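Local coordinates for Aureochrome1 (Vaucheria frigida, PDB 3UE6), which binds flavin mononucleotide in a PAS/LOV domain and serves as a blue-light photoreceptor, probably passing the light signal on to attached parts of the protein, at residues I99-L113 and F123-S135. Residues are numbered along the deposited sequence; the frame is centred on the assembly and turned at random.
With FMN (flavin mononucleotide), chain G.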
loop_
_atom_site.group_PDB
_atom_site.type_symbol
_atom_site.label_atom_id
_atom_site.label_comp_id
_atom_site.label_asym_id
_atom_site.label_seq_id
_atom_site.Cartn_x
_atom_site.Cartn_y
_atom_site.Cartn_z
ATOM N N ILE A 99 17.919 3.319 -9.277
ATOM C CA ILE A 99 16.834 3.551 -8.327
ATOM C C ILE A 99 16.657 5.023 -7.957
ATOM O O ILE A 99 15.537 5.529 -7.932
ATOM C CB ILE A 99 17.008 2.728 -7.037
ATOM C CG1 ILE A 99 17.004 1.230 -7.360
ATOM C CG2 ILE A 99 15.899 3.068 -6.052
ATOM C CD1 ILE A 99 17.360 0.339 -6.181
ATOM N N ARG A 100 17.753 5.706 -7.653
ATOM C CA ARG A 100 17.679 7.132 -7.359
ATOM C C ARG A 100 17.034 7.860 -8.532
ATOM O O ARG A 100 16.069 8.598 -8.364
ATOM C CB ARG A 100 19.076 7.696 -7.085
ATOM C CG ARG A 100 19.103 9.153 -6.673
ATOM C CD ARG A 100 20.447 9.529 -6.065
ATOM N NE ARG A 100 21.562 9.204 -6.954
ATOM C CZ ARG A 100 22.415 8.200 -6.774
ATOM N NH1 ARG A 100 22.308 7.401 -5.721
ATOM N NH2 ARG A 100 23.387 7.998 -7.651
ATOM N N ASN A 101 17.567 7.624 -9.725
ATOM C CA ASN A 101 17.094 8.290 -10.928
ATOM C C ASN A 101 15.607 8.046 -11.210
ATOM O O ASN A 101 14.861 8.980 -11.524
ATOM C CB ASN A 101 17.959 7.886 -12.121
ATOM C CG ASN A 101 17.225 8.005 -13.434
ATOM O OD1 ASN A 101 17.181 9.074 -14.040
ATOM N ND2 ASN A 101 16.645 6.899 -13.887
ATOM N N ALA A 102 15.183 6.792 -11.095
ATOM C CA ALA A 102 13.783 6.429 -11.273
ATOM C C ALA A 102 12.894 7.207 -10.316
ATOM O O ALA A 102 11.823 7.692 -10.692
ATOM C CB ALA A 102 13.600 4.931 -11.048
ATOM N N ILE A 103 13.348 7.320 -9.073
ATOM C CA ILE A 103 12.596 8.032 -8.049
ATOM C C ILE A 103 12.470 9.528 -8.348
ATOM O O ILE A 103 11.385 10.096 -8.229
ATOM C CB ILE A 103 13.204 7.809 -6.657
ATOM C CG1 ILE A 103 12.847 6.409 -6.152
ATOM C CG2 ILE A 103 12.728 8.866 -5.682
ATOM C CD1 ILE A 103 13.407 6.081 -4.787
ATOM N N THR A 104 13.569 10.164 -8.745
ATOM C CA THR A 104 13.528 11.597 -9.024
ATOM C C THR A 104 12.585 11.901 -10.188
ATOM O O THR A 104 11.934 12.944 -10.207
ATOM C CB THR A 104 14.924 12.204 -9.321
ATOM O OG1 THR A 104 15.032 12.522 -10.715
ATOM C CG2 THR A 104 16.030 11.250 -8.935
ATOM N N LYS A 105 12.510 10.981 -11.148
ATOM C CA LYS A 105 11.714 11.190 -12.357
ATOM C C LYS A 105 10.268 10.709 -12.231
ATOM O O LYS A 105 9.455 10.935 -13.126
ATOM C CB LYS A 105 12.379 10.535 -13.573
ATOM C CG LYS A 105 13.638 11.238 -14.069
ATOM C CD LYS A 105 14.066 10.689 -15.426
ATOM C CE LYS A 105 15.552 10.894 -15.694
ATOM N NZ LYS A 105 15.954 12.326 -15.729
ATOM N N GLY A 106 9.954 10.037 -11.130
ATOM C CA GLY A 106 8.585 9.643 -10.852
ATOM C C GLY A 106 8.080 8.419 -11.593
ATOM O O GLY A 106 6.890 8.122 -11.570
ATOM N N VAL A 107 8.981 7.697 -12.247
ATOM C CA VAL A 107 8.617 6.462 -12.932
ATOM C C VAL A 107 8.899 5.228 -12.069
ATOM O O VAL A 107 9.892 5.178 -11.345
ATOM C CB VAL A 107 9.329 6.341 -14.299
ATOM C CG1 VAL A 107 10.537 7.259 -14.362
ATOM C CG2 VAL A 107 9.721 4.897 -14.583
ATOM N N ASP A 108 8.002 4.247 -12.137
ATOM C CA ASP A 108 8.151 2.994 -11.396
ATOM C C ASP A 108 9.159 2.079 -12.077
ATOM O O ASP A 108 9.083 1.861 -13.288
ATOM C CB ASP A 108 6.818 2.240 -11.318
ATOM C CG ASP A 108 5.694 3.071 -10.731
ATOM O OD1 ASP A 108 5.970 4.072 -10.033
ATOM O OD2 ASP A 108 4.523 2.704 -10.961
ATOM N N THR A 109 10.089 1.524 -11.306
ATOM C CA THR A 109 10.993 0.514 -11.843
ATOM C C THR A 109 11.321 -0.558 -10.818
ATOM O O THR A 109 10.960 -0.455 -9.644
ATOM C CB THR A 109 12.318 1.106 -12.339
ATOM O OG1 THR A 109 12.939 1.852 -11.287
ATOM C CG2 THR A 109 12.092 2.012 -13.547
ATOM N N SER A 110 12.011 -1.591 -11.281
ATOM C CA SER A 110 12.506 -2.638 -10.410
ATOM C C SER A 110 13.977 -2.888 -10.705
ATOM O O SER A 110 14.417 -2.809 -11.856
ATOM C CB SER A 110 11.691 -3.917 -10.583
ATOM O OG SER A 110 11.616 -4.300 -11.940
ATOM N N VAL A 111 14.736 -3.167 -9.653
ATOM C CA VAL A 111 16.162 -3.418 -9.790
ATOM C C VAL A 111 16.578 -4.596 -8.925
ATOM O O VAL A 111 15.999 -4.830 -7.864
ATOM C CB VAL A 111 16.991 -2.190 -9.381
ATOM C CG1 VAL A 111 18.442 -2.391 -9.772
ATOM C CG2 VAL A 111 16.439 -0.942 -10.031
ATOM N N CYS A 112 17.582 -5.335 -9.383
ATOM C CA CYS A 112 18.151 -6.417 -8.601
ATOM C C CYS A 112 19.545 -6.025 -8.102
ATOM O O CYS A 112 20.469 -5.830 -8.896
ATOM C CB CYS A 112 18.210 -7.702 -9.429
ATOM S SG CYS A 112 18.760 -9.155 -8.501
ATOM N N LEU A 113 19.681 -5.898 -6.785
ATOM C CA LEU A 113 20.955 -5.525 -6.172
ATOM C C LEU A 113 21.237 -6.306 -4.887
ATOM O O LEU A 113 20.323 -6.855 -4.264
ATOM C CB LEU A 113 21.026 -4.016 -5.903
ATOM C CG LEU A 113 19.822 -3.241 -5.353
ATOM C CD1 LEU A 113 18.984 -4.045 -4.372
ATOM C CD2 LEU A 113 20.290 -1.940 -4.715
ATOM N N PHE A 123 22.018 -10.867 0.536
ATOM C CA PHE A 123 21.099 -11.571 -0.341
ATOM C C PHE A 123 20.815 -10.682 -1.541
ATOM O O PHE A 123 20.862 -9.457 -1.430
ATOM C CB PHE A 123 19.803 -11.914 0.401
ATOM C CG PHE A 123 18.927 -10.724 0.687
ATOM C CD1 PHE A 123 19.204 -9.876 1.746
ATOM C CD2 PHE A 123 17.817 -10.463 -0.099
ATOM C CE1 PHE A 123 18.394 -8.783 2.010
ATOM C CE2 PHE A 123 17.003 -9.375 0.160
ATOM C CZ PHE A 123 17.293 -8.534 1.217
ATOM N N TRP A 124 20.536 -11.286 -2.692
ATOM C CA TRP A 124 20.174 -10.499 -3.864
ATOM C C TRP A 124 18.701 -10.122 -3.828
ATOM O O TRP A 124 17.836 -10.969 -3.600
ATOM C CB TRP A 124 20.531 -11.224 -5.157
ATOM C CG TRP A 124 21.980 -11.161 -5.437
ATOM C CD1 TRP A 124 22.932 -12.046 -5.021
ATOM C CD2 TRP A 124 22.675 -10.151 -6.165
ATOM N NE1 TRP A 124 24.175 -11.658 -5.457
ATOM C CE2 TRP A 124 24.042 -10.478 -6.169
ATOM C CE3 TRP A 124 22.273 -8.984 -6.834
ATOM C CZ2 TRP A 124 25.009 -9.711 -6.800
ATOM C CZ3 TRP A 124 23.234 -8.214 -7.463
ATOM C CH2 TRP A 124 24.581 -8.579 -7.442
ATOM N N ASN A 125 18.427 -8.840 -4.049
ATOM C CA ASN A 125 17.082 -8.300 -3.903
ATOM C C ASN A 125 16.494 -7.780 -5.211
ATOM O O ASN A 125 16.945 -6.760 -5.728
ATOM C CB ASN A 125 17.096 -7.178 -2.857
ATOM C CG ASN A 125 15.719 -6.611 -2.582
ATOM O OD1 ASN A 125 14.715 -7.146 -3.043
ATOM N ND2 ASN A 125 15.667 -5.529 -1.813
ATOM N N LEU A 126 15.503 -8.490 -5.753
ATOM C CA LEU A 126 14.690 -7.955 -6.851
ATOM C C LEU A 126 13.649 -7.029 -6.247
ATOM O O LEU A 126 12.656 -7.465 -5.662
ATOM C CB LEU A 126 13.997 -9.050 -7.667
ATOM C CG LEU A 126 13.095 -8.533 -8.804
ATOM C CD1 LEU A 126 13.801 -7.457 -9.627
ATOM C CD2 LEU A 126 12.600 -9.659 -9.709
ATOM N N PHE A 127 13.891 -5.739 -6.389
ATOM C CA PHE A 127 13.165 -4.756 -5.622
ATOM C C PHE A 127 12.363 -3.826 -6.550
ATOM O O PHE A 127 12.905 -3.262 -7.496
ATOM C CB PHE A 127 14.169 -4.011 -4.739
ATOM C CG PHE A 127 13.867 -2.568 -4.556
ATOM C CD1 PHE A 127 12.815 -2.168 -3.755
ATOM C CD2 PHE A 127 14.661 -1.606 -5.150
ATOM C CE1 PHE A 127 12.540 -0.833 -3.573
ATOM C CE2 PHE A 127 14.396 -0.269 -4.967
ATOM C CZ PHE A 127 13.334 0.119 -4.178
ATOM N N PHE A 128 11.061 -3.705 -6.292
ATOM C CA PHE A 128 10.188 -2.838 -7.079
ATOM C C PHE A 128 9.713 -1.642 -6.258
ATOM O O PHE A 128 9.441 -1.764 -5.061
ATOM C CB PHE A 128 8.989 -3.616 -7.632
ATOM C CG PHE A 128 7.964 -2.747 -8.338
ATOM C CD1 PHE A 128 8.130 -2.388 -9.669
ATOM C CD2 PHE A 128 6.823 -2.315 -7.676
ATOM C CE1 PHE A 128 7.185 -1.599 -10.322
ATOM C CE2 PHE A 128 5.880 -1.528 -8.322
ATOM C CZ PHE A 128 6.060 -1.169 -9.643
ATOM N N VAL A 129 9.615 -0.488 -6.911
ATOM C CA VAL A 129 9.166 0.734 -6.255
ATOM C C VAL A 129 8.122 1.467 -7.107
ATOM O O VAL A 129 8.228 1.516 -8.335
ATOM C CB VAL A 129 10.358 1.673 -5.934
ATOM C CG1 VAL A 129 11.175 1.975 -7.183
ATOM C CG2 VAL A 129 9.870 2.956 -5.287
ATOM N N ALA A 130 7.100 2.012 -6.454
ATOM C CA ALA A 130 6.046 2.746 -7.151
ATOM C C ALA A 130 5.591 3.971 -6.370
ATOM O O ALA A 130 5.282 3.882 -5.180
ATOM C CB ALA A 130 4.859 1.835 -7.448
ATOM N N GLY A 131 5.556 5.113 -7.051
ATOM C CA GLY A 131 5.096 6.350 -6.447
ATOM C C GLY A 131 3.580 6.456 -6.442
ATOM O O GLY A 131 2.905 6.052 -7.392
ATOM N N LEU A 132 3.039 6.996 -5.357
ATOM C CA LEU A 132 1.608 7.221 -5.245
ATOM C C LEU A 132 1.337 8.721 -5.279
ATOM O O LEU A 132 1.949 9.479 -4.532
ATOM C CB LEU A 132 1.084 6.591 -3.956
ATOM C CG LEU A 132 1.551 5.149 -3.759
ATOM C CD1 LEU A 132 1.164 4.616 -2.385
ATOM C CD2 LEU A 132 1.003 4.261 -4.867
ATOM N N ARG A 133 0.423 9.148 -6.148
ATOM C CA ARG A 133 0.179 10.573 -6.358
ATOM C C ARG A 133 -1.199 10.982 -5.872
ATOM O O ARG A 133 -2.118 10.166 -5.833
ATOM C CB ARG A 133 0.324 10.923 -7.836
ATOM C CG ARG A 133 1.700 10.642 -8.399
ATOM C CD ARG A 133 1.658 10.495 -9.902
ATOM N NE ARG A 133 2.933 10.029 -10.435
ATOM C CZ ARG A 133 3.951 10.827 -10.742
ATOM N NH1 ARG A 133 3.849 12.139 -10.565
ATOM N NH2 ARG A 133 5.073 10.312 -11.224
ATOM N N ASP A 134 -1.333 12.252 -5.499
ATOM C CA ASP A 134 -2.624 12.823 -5.125
ATOM C C ASP A 134 -3.411 13.216 -6.377
ATOM O O ASP A 134 -2.949 12.999 -7.498
ATOM C CB ASP A 134 -2.438 14.024 -4.185
ATOM C CG ASP A 134 -1.489 15.073 -4.745
ATOM O OD1 ASP A 134 -1.442 15.241 -5.978
ATOM O OD2 ASP A 134 -0.794 15.740 -3.950
ATOM N N SER A 135 -4.597 13.786 -6.197
ATOM C CA SER A 135 -5.428 14.145 -7.346
ATOM C C SER A 135 -4.730 15.188 -8.221
ATOM O O SER A 135 -5.029 15.326 -9.409
ATOM C CB SER A 135 -6.807 14.644 -6.897
ATOM O OG SER A 135 -6.712 15.846 -6.149
HETATM N N1 FMN G . 17.132 0.508 -1.768
HETATM C C2 FMN G . 17.689 -0.730 -1.524
HETATM O O2 FMN G . 18.896 -0.909 -1.704
HETATM N N3 FMN G . 16.893 -1.764 -1.080
HETATM C C4 FMN G . 15.546 -1.570 -0.876
HETATM O O4 FMN G . 14.839 -2.490 -0.479
HETATM C C4A FMN G . 14.984 -0.323 -1.117
HETATM N N5 FMN G . 13.632 -0.105 -0.918
HETATM C C5A FMN G . 13.083 1.136 -1.165
HETATM C C6 FMN G . 11.727 1.343 -0.961
HETATM C C7 FMN G . 11.159 2.588 -1.207
HETATM C C7M FMN G . 9.687 2.804 -0.984
HETATM C C8 FMN G . 11.960 3.631 -1.657
HETATM C C8M FMN G . 11.345 4.972 -1.921
HETATM C C9 FMN G . 13.321 3.424 -1.862
HETATM C C9A FMN G . 13.888 2.174 -1.616
HETATM N N10 FMN G . 15.244 1.955 -1.801
HETATM C C10 FMN G . 15.786 0.715 -1.567
HETATM C "C1'" FMN G . 16.152 3.034 -2.308
HETATM C "C2'" FMN G . 16.740 3.930 -1.230
HETATM O "O2'" FMN G . 15.753 4.262 -0.285
HETATM C "C3'" FMN G . 17.284 5.190 -1.897
HETATM O "O3'" FMN G . 16.252 5.883 -2.565
HETATM C "C4'" FMN G . 18.383 4.815 -2.885
HETATM O "O4'" FMN G . 19.446 4.220 -2.178
HETATM C "C5'" FMN G . 18.923 6.010 -3.665
HETATM O "O5'" FMN G . 19.009 7.141 -2.825
HETATM P P FMN G . 20.416 7.651 -2.227
HETATM O O1P FMN G . 20.949 6.571 -1.315
HETATM O O2P FMN G . 20.211 8.914 -1.431
HETATM O O3P FMN G . 21.411 7.918 -3.330
HETATM O O HOH W 1 2.545 3.819 -9.486
#
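Phe127 sits directly across from Val111 in an antiparallel hydrogen-bonded pair, its N giving Val111 O a 2.7 Å bond and its O taking one from Val111 N. Its side chain leaves the sheet on the same face as Val111, Leu113 and Asn125. CB lies beside Val111 O, and CG is 4.2 Å from both C4 and O4 of the flavin. Farther out, CE1 and CZ come closest to the isoalloxazine, around FMN N5 and C5A. CD2 and CE2 meet Ile99 of the helix, whose CD1 is 3.3 Å from CE2, and CE2 also approaches FMN C10. One ring face thus carries FMN C4A 3.4 Å above its plane, displaced from the ring centre, and Ile99 comes in at the edge. Replacing Phe127 by an alanine is likely to open a gap beneath the flavin and leave Ile99 CD1 without its aromatic neighbour.

Leu113 CD1 runs alongside Asn125 CB, 4.0 Å away. With CG anti to its backbone N (chi1 -177°), Asn125 brings ND2 into contact with FMN O4 at 3.4 Å; ND2 bonds to Asn115 OD1 and OD1 accepts from Ser147 N, which holds the amide from both ends. On the face of Cys112 and Leu126, Cys112 SG reaches the Trp124 ring obliquely in a sulfur-aromatic contact. At the far end, Gly131 N bonds Asp108 OD1 from above the carboxylate plane, and a water joins Asp108 OD2 to Gly131 O.

The helix 93-105 ends at Gly106 in a Schellman motif, and the chain returns as strand 109-116, an outermost strand of the five-stranded antiparallel PAS sheet. Strand 122-133 separates it from 139-145; FMN lies over the Phe127 face, and helix 151-161 packs on the opposite one through Leu126.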